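Long-range contacts in L-hydantoinase (PDB 1GKR), which hydrolyses the cyclic amide ring of 5-substituted hydantoins, preferring aryl over alkyl derivatives, with two zinc ions in each subunit: residues 130-135 and 167-172; 279-284 and 316-321. One frame throughout, in Å; residues are numbered along the deposited sequence.

Contact 1 (130-135 and 167-172)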
loop_
_atom_site.group_PDB
_atom_site.type_symbol
_atom_site.label_atom_id
_atom_site.label_comp_id
_atom_site.label_asym_id
_atom_site.label_seq_id
_atom_site.Cartn_x
_atom_site.Cartn_y
_atom_site.Cartn_z
ATOM N N GLY A 130 22.682 10.240 27.289
ATOM C CA GLY A 130 23.859 10.954 27.725
ATOM C C GLY A 130 25.230 10.409 27.403
ATOM O O GLY A 130 26.216 11.030 27.795
ATOM N N ASN A 131 25.343 9.283 26.703
ATOM C CA ASN A 131 26.683 8.768 26.418
ATOM C C ASN A 131 27.053 8.863 24.953
ATOM O O ASN A 131 27.993 8.218 24.490
ATOM C CB ASN A 131 26.817 7.318 26.917
ATOM C CG ASN A 131 26.326 6.289 25.917
ATOM O OD1 ASN A 131 25.272 6.448 25.316
ATOM N ND2 ASN A 131 27.088 5.210 25.755
ATOM N N LEU A 132 26.331 9.712 24.234
ATOM C CA LEU A 132 26.543 9.884 22.802
ATOM C C LEU A 132 28.002 9.885 22.322
ATOM O O LEU A 132 28.354 9.176 21.381
ATOM C CB LEU A 132 25.831 11.153 22.336
ATOM C CG LEU A 132 25.526 11.216 20.846
ATOM C CD1 LEU A 132 24.872 9.932 20.396
ATOM C CD2 LEU A 132 24.595 12.377 20.587
ATOM N N PRO A 133 28.873 10.672 22.961
ATOM C CA PRO A 133 30.277 10.702 22.529
ATOM C C PRO A 133 31.089 9.434 22.758
ATOM O O PRO A 133 32.151 9.270 22.162
ATOM C CB PRO A 133 30.845 11.898 23.286
ATOM C CG PRO A 133 30.005 11.938 24.523
ATOM C CD PRO A 133 28.619 11.688 23.995
ATOM N N GLU A 134 30.604 8.542 23.615
ATOM C CA GLU A 134 31.327 7.298 23.870
ATOM C C GLU A 134 31.186 6.330 22.695
ATOM O O GLU A 134 32.039 5.462 22.482
ATOM C CB GLU A 134 30.804 6.612 25.136
ATOM C CG GLU A 134 31.132 7.326 26.422
ATOM C CD GLU A 134 32.622 7.549 26.606
ATOM O OE1 GLU A 134 33.403 6.565 26.573
ATOM O OE2 GLU A 134 33.011 8.718 26.791
ATOM N N ILE A 135 30.100 6.477 21.942
ATOM C CA ILE A 135 29.837 5.606 20.805
ATOM C C ILE A 135 30.967 5.602 19.792
ATOM O O ILE A 135 31.424 4.542 19.371
ATOM C CB ILE A 135 28.527 5.996 20.116
ATOM C CG1 ILE A 135 27.360 5.555 21.003
ATOM C CG2 ILE A 135 28.447 5.360 18.727
ATOM C CD1 ILE A 135 26.031 6.077 20.583
ATOM N N PHE A 167 17.059 9.171 18.108
ATOM C CA PHE A 167 17.359 9.767 16.816
ATOM C C PHE A 167 18.811 10.218 16.720
ATOM O O PHE A 167 19.457 10.032 15.686
ATOM C CB PHE A 167 16.451 10.956 16.546
ATOM C CG PHE A 167 16.673 11.575 15.206
ATOM C CD1 PHE A 167 16.346 10.879 14.046
ATOM C CD2 PHE A 167 17.241 12.834 15.095
ATOM C CE1 PHE A 167 16.583 11.427 12.790
ATOM C CE2 PHE A 167 17.485 13.394 13.847
ATOM C CZ PHE A 167 17.154 12.688 12.690
ATOM N N GLU A 168 19.330 10.813 17.792
ATOM C CA GLU A 168 20.721 11.275 17.779
ATOM C C GLU A 168 21.668 10.086 17.688
ATOM O O GLU A 168 22.724 10.163 17.055
ATOM C CB GLU A 168 21.037 12.094 19.029
ATOM C CG GLU A 168 20.251 13.382 19.112
ATOM C CD GLU A 168 20.728 14.289 20.225
ATOM O OE1 GLU A 168 20.859 13.813 21.384
ATOM O OE2 GLU A 168 20.961 15.485 19.931
ATOM N N ILE A 169 21.283 8.983 18.327
ATOM C CA ILE A 169 22.095 7.781 18.302
ATOM C C ILE A 169 22.108 7.240 16.880
ATOM O O ILE A 169 23.154 6.840 16.387
ATOM C CB ILE A 169 21.542 6.731 19.273
ATOM C CG1 ILE A 169 21.710 7.240 20.702
ATOM C CG2 ILE A 169 22.244 5.388 19.070
ATOM C CD1 ILE A 169 21.142 6.304 21.766
ATOM N N PHE A 170 20.949 7.248 16.220
ATOM C CA PHE A 170 20.848 6.768 14.843
ATOM C C PHE A 170 21.795 7.561 13.955
ATOM O O PHE A 170 22.497 6.986 13.115
ATOM C CB PHE A 170 19.428 6.927 14.315
ATOM C CG PHE A 170 18.502 5.785 14.666
ATOM C CD1 PHE A 170 18.835 4.865 15.653
ATOM C CD2 PHE A 170 17.274 5.662 14.030
ATOM C CE1 PHE A 170 17.950 3.842 15.999
ATOM C CE2 PHE A 170 16.391 4.646 14.369
ATOM C CZ PHE A 170 16.732 3.734 15.358
ATOM N N GLN A 171 21.829 8.879 14.134
ATOM C CA GLN A 171 22.730 9.693 13.329
ATOM C C GLN A 171 24.185 9.351 13.598
ATOM O O GLN A 171 24.966 9.241 12.655
ATOM C CB GLN A 171 22.506 11.169 13.585
ATOM C CG GLN A 171 21.121 11.625 13.243
ATOM C CD GLN A 171 20.928 13.095 13.515
ATOM O OE1 GLN A 171 21.298 13.604 14.583
ATOM N NE2 GLN A 171 20.337 13.795 12.554
ATOM N N GLU A 172 24.574 9.184 14.859
ATOM C CA GLU A 172 25.969 8.834 15.115
ATOM C C GLU A 172 26.302 7.500 14.457
ATOM O O GLU A 172 27.321 7.381 13.781
ATOM C CB GLU A 172 26.272 8.741 16.611
ATOM C CG GLU A 172 26.916 9.987 17.212
ATOM C CD GLU A 172 28.236 10.375 16.548
ATOM O OE1 GLU A 172 29.164 9.538 16.492
ATOM O OE2 GLU A 172 28.343 11.531 16.085
#
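Leu-132 and Ile-169 bring the two backbones to 6.7 Å between their CA atoms, and one turn further on the CA atoms of Ile-135 and Glu-172 stand 7.6 Å apart. The pairs advance together, so the start of helix 132-140 runs beside the middle of helix 163-176 in the same general sense. Leu-132 carries the contact. With its CG anti to the backbone N (chi1 -159°), the branch reaches across and its two methyls part over the second helix: CD2 of Leu-132 rests 3.9 Å from CB of Glu-168, while CD1 of Leu-132 lies 3.8 Å from CG of Glu-172. CD1 of Leu-132 also approaches CA of Ile-169 at 4.1 Å. Both glutamates thus offer methylene groups to the leucine, Glu-168 crossing it at about a right angle. Deeper in, Ile-135 meets Ile-169 methyl to methyl, CD1 to CG2 at 4.1 Å, again with the side chains crossing nearly square. These two isoleucines also touch Phe-146 and Ser-148 respectively, the residues flanking the carboxylated Lys-147 that bridges the zinc ions. Beyond the pair, Ile-169 and Phe-170 pack on Ile-180 of strand 179-182, and Phe-170 also on helix 214-231, whereas Phe-167 and Gln-171 turn to a second subunit, meeting its Phe-215 and Gln-196.

Contact 2 (279-284 and 316-321)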
loop_
_atom_site.group_PDB
_atom_site.type_symbol
_atom_site.label_atom_id
_atom_site.label_comp_id
_atom_site.label_asym_id
_atom_site.label_seq_id
_atom_site.Cartn_x
_atom_site.Cartn_y
_atom_site.Cartn_z
ATOM N N GLY A 279 4.894 -21.702 32.612
ATOM C CA GLY A 279 4.845 -20.544 33.482
ATOM C C GLY A 279 5.907 -19.481 33.270
ATOM O O GLY A 279 6.255 -19.149 32.139
ATOM N N PRO A 280 6.465 -18.949 34.366
ATOM C CA PRO A 280 7.492 -17.901 34.350
ATOM C C PRO A 280 8.758 -18.196 33.570
ATOM O O PRO A 280 9.496 -17.287 33.227
ATOM C CB PRO A 280 7.764 -17.665 35.836
ATOM C CG PRO A 280 7.553 -19.029 36.433
ATOM C CD PRO A 280 6.309 -19.521 35.719
ATOM N N TYR A 281 9.014 -19.460 33.279
ATOM C CA TYR A 281 10.226 -19.816 32.550
ATOM C C TYR A 281 10.105 -19.502 31.074
ATOM O O TYR A 281 11.026 -19.707 30.292
ATOM C CB TYR A 281 10.535 -21.297 32.778
ATOM C CG TYR A 281 10.990 -21.528 34.192
ATOM C CD1 TYR A 281 12.217 -21.020 34.631
ATOM C CD2 TYR A 281 10.157 -22.153 35.126
ATOM C CE1 TYR A 281 12.600 -21.118 35.961
ATOM C CE2 TYR A 281 10.530 -22.256 36.463
ATOM C CZ TYR A 281 11.752 -21.735 36.873
ATOM O OH TYR A 281 12.129 -21.806 38.192
ATOM N N MET A 282 8.955 -18.965 30.719
ATOM C CA MET A 282 8.632 -18.614 29.355
ATOM C C MET A 282 8.379 -17.113 29.313
ATOM O O MET A 282 8.091 -16.548 28.261
ATOM C CB MET A 282 7.375 -19.372 28.970
ATOM C CG MET A 282 6.795 -19.014 27.655
ATOM S SD MET A 282 5.070 -19.494 27.625
ATOM C CE MET A 282 5.160 -20.959 28.503
ATOM N N LYS A 283 8.475 -16.467 30.471
ATOM C CA LYS A 283 8.250 -15.033 30.529
ATOM C C LYS A 283 9.442 -14.316 29.943
ATOM O O LYS A 283 10.521 -14.295 30.537
ATOM C CB LYS A 283 8.047 -14.559 31.959
ATOM C CG LYS A 283 7.682 -13.099 32.014
ATOM C CD LYS A 283 7.475 -12.632 33.428
ATOM C CE LYS A 283 7.277 -11.138 33.473
ATOM N NZ LYS A 283 7.206 -10.671 34.870
ATOM N N VAL A 284 9.239 -13.717 28.779
ATOM C CA VAL A 284 10.311 -13.016 28.105
ATOM C C VAL A 284 9.730 -11.715 27.522
ATOM O O VAL A 284 8.513 -11.525 27.533
ATOM C CB VAL A 284 10.894 -13.966 27.031
ATOM C CG1 VAL A 284 10.055 -13.925 25.799
ATOM C CG2 VAL A 284 12.347 -13.643 26.767
ATOM N N HIS A 316 18.842 -15.607 34.914
ATOM C CA HIS A 316 18.216 -14.853 35.980
ATOM C C HIS A 316 18.260 -15.819 37.146
ATOM O O HIS A 316 18.001 -17.012 36.972
ATOM C CB HIS A 316 16.764 -14.529 35.649
ATOM C CG HIS A 316 16.400 -13.101 35.894
ATOM N ND1 HIS A 316 16.353 -12.159 34.884
ATOM C CD2 HIS A 316 16.120 -12.437 37.041
ATOM C CE1 HIS A 316 16.063 -10.979 35.400
ATOM N NE2 HIS A 316 15.918 -11.120 36.707
ATOM N N PRO A 317 18.621 -15.336 38.344
ATOM C CA PRO A 317 18.655 -16.283 39.460
ATOM C C PRO A 317 17.305 -16.992 39.567
ATOM O O PRO A 317 16.253 -16.345 39.580
ATOM C CB PRO A 317 18.995 -15.392 40.657
ATOM C CG PRO A 317 18.508 -14.024 40.230
ATOM C CD PRO A 317 18.918 -13.965 38.795
ATOM N N VAL A 318 17.352 -18.325 39.608
ATOM C CA VAL A 318 16.153 -19.165 39.673
ATOM C C VAL A 318 15.123 -18.738 40.732
ATOM O O VAL A 318 13.936 -19.051 40.613
ATOM C CB VAL A 318 16.541 -20.661 39.872
ATOM C CG1 VAL A 318 17.169 -20.861 41.208
ATOM C CG2 VAL A 318 15.329 -21.542 39.721
ATOM N N GLU A 319 15.573 -17.999 41.744
ATOM C CA GLU A 319 14.695 -17.516 42.814
ATOM C C GLU A 319 13.921 -16.270 42.401
ATOM O O GLU A 319 13.081 -15.774 43.152
ATOM C CB GLU A 319 15.504 -17.217 44.087
ATOM C CG GLU A 319 16.769 -16.407 43.862
ATOM C CD GLU A 319 17.999 -17.280 43.651
ATOM O OE1 GLU A 319 17.884 -18.364 43.044
ATOM O OE2 GLU A 319 19.095 -16.872 44.084
ATOM N N ASP A 320 14.220 -15.758 41.213
ATOM C CA ASP A 320 13.536 -14.581 40.693
ATOM C C ASP A 320 12.595 -15.034 39.595
ATOM O O ASP A 320 12.015 -14.219 38.880
ATOM C CB ASP A 320 14.535 -13.568 40.132
ATOM C CG ASP A 320 15.333 -12.872 41.220
ATOM O OD1 ASP A 320 15.084 -13.168 42.414
ATOM O OD2 ASP A 320 16.205 -12.031 40.881
ATOM N N LYS A 321 12.459 -16.349 39.463
ATOM C CA LYS A 321 11.582 -16.925 38.461
ATOM C C LYS A 321 10.469 -17.678 39.137
ATOM O O LYS A 321 9.301 -17.489 38.807
ATOM C CB LYS A 321 12.339 -17.898 37.551
ATOM C CG LYS A 321 13.087 -17.253 36.385
ATOM C CD LYS A 321 12.140 -16.655 35.352
ATOM C CE LYS A 321 12.896 -16.311 34.074
ATOM N NZ LYS A 321 12.011 -15.814 32.990
#
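Lys-321 makes the polar link, its NZ donating to Pro-280 O at 2.9 Å. The C=O...N angle is 157° and the nitrogen is tilted 19° from the carbonyl plane. Pro-280 O also accepts Lys-283 N at 3.1 Å, a bond that closes the short 3-10 turn, and is therefore gripped by two donors. The ammonium group is shared in its turn, since it donates to Gly-332 O and Gly-334 O as well. Lys-283 O is close to NZ of Lys-321 but poorly angled for a bond. This gathering of carbonyl oxygens round a buried amine is consistent with a protonated lysine, which would fix the turn and the 332-334 loop to one point. Bending at chi2 (-68°) turns the Lys-321 chain from Tyr-281 toward this group of carbonyls. The extended Lys-283 leads its own NZ away to Val-328 O and Ala-331 O, in the same loop region.

Both segments belong to loops of the amidohydrolase TIM barrel: 316-321 follows strand 313-314, just beyond the zinc ligand Asp-312, and 279-284 leaves helix 275-278 through Gly-279, whose phi is positive.

Van der Waals contacts accompany the bond. Tyr-281 lies obliquely across Lys-321, its CE1 3.6 Å from CB of the lysine, and its OH comes equally near CG2 of Val-318. That hydroxyl is hydrogen-bonded to Glu-322 OE1, and the ring also meets Tyr-411. Against the backbone of the second segment, the Pro-280 ring brings CB and CG alike to 3.3 Å from Lys-321 O, while Trp-325 and Ala-331 touch the same proline.

One cation-pi interaction adds to these, between Lys-283 and the Tyr-208 ring.

How the contacts relate
Contact 1 closes along the chain before contact 2 opens, and the two do not touch: their centres are 33 Å apart and their nearest atoms about 21 Å. Neither contact reaches the dinuclear zinc site, but each has side chains within about 12 Å of its ligands. In contact 1 the side chain of Ile-169 is about 12 Å from that of the zinc ligand His-183. In contact 2 the side chain of Lys-321 lies about 10 Å from that of Asp-312 and about 12 Å from a zinc ion, while that of Lys-283 is about 11 Å from the side chain of His-183. Contact 1 has no polar bond between its segments, whereas contact 2 has one.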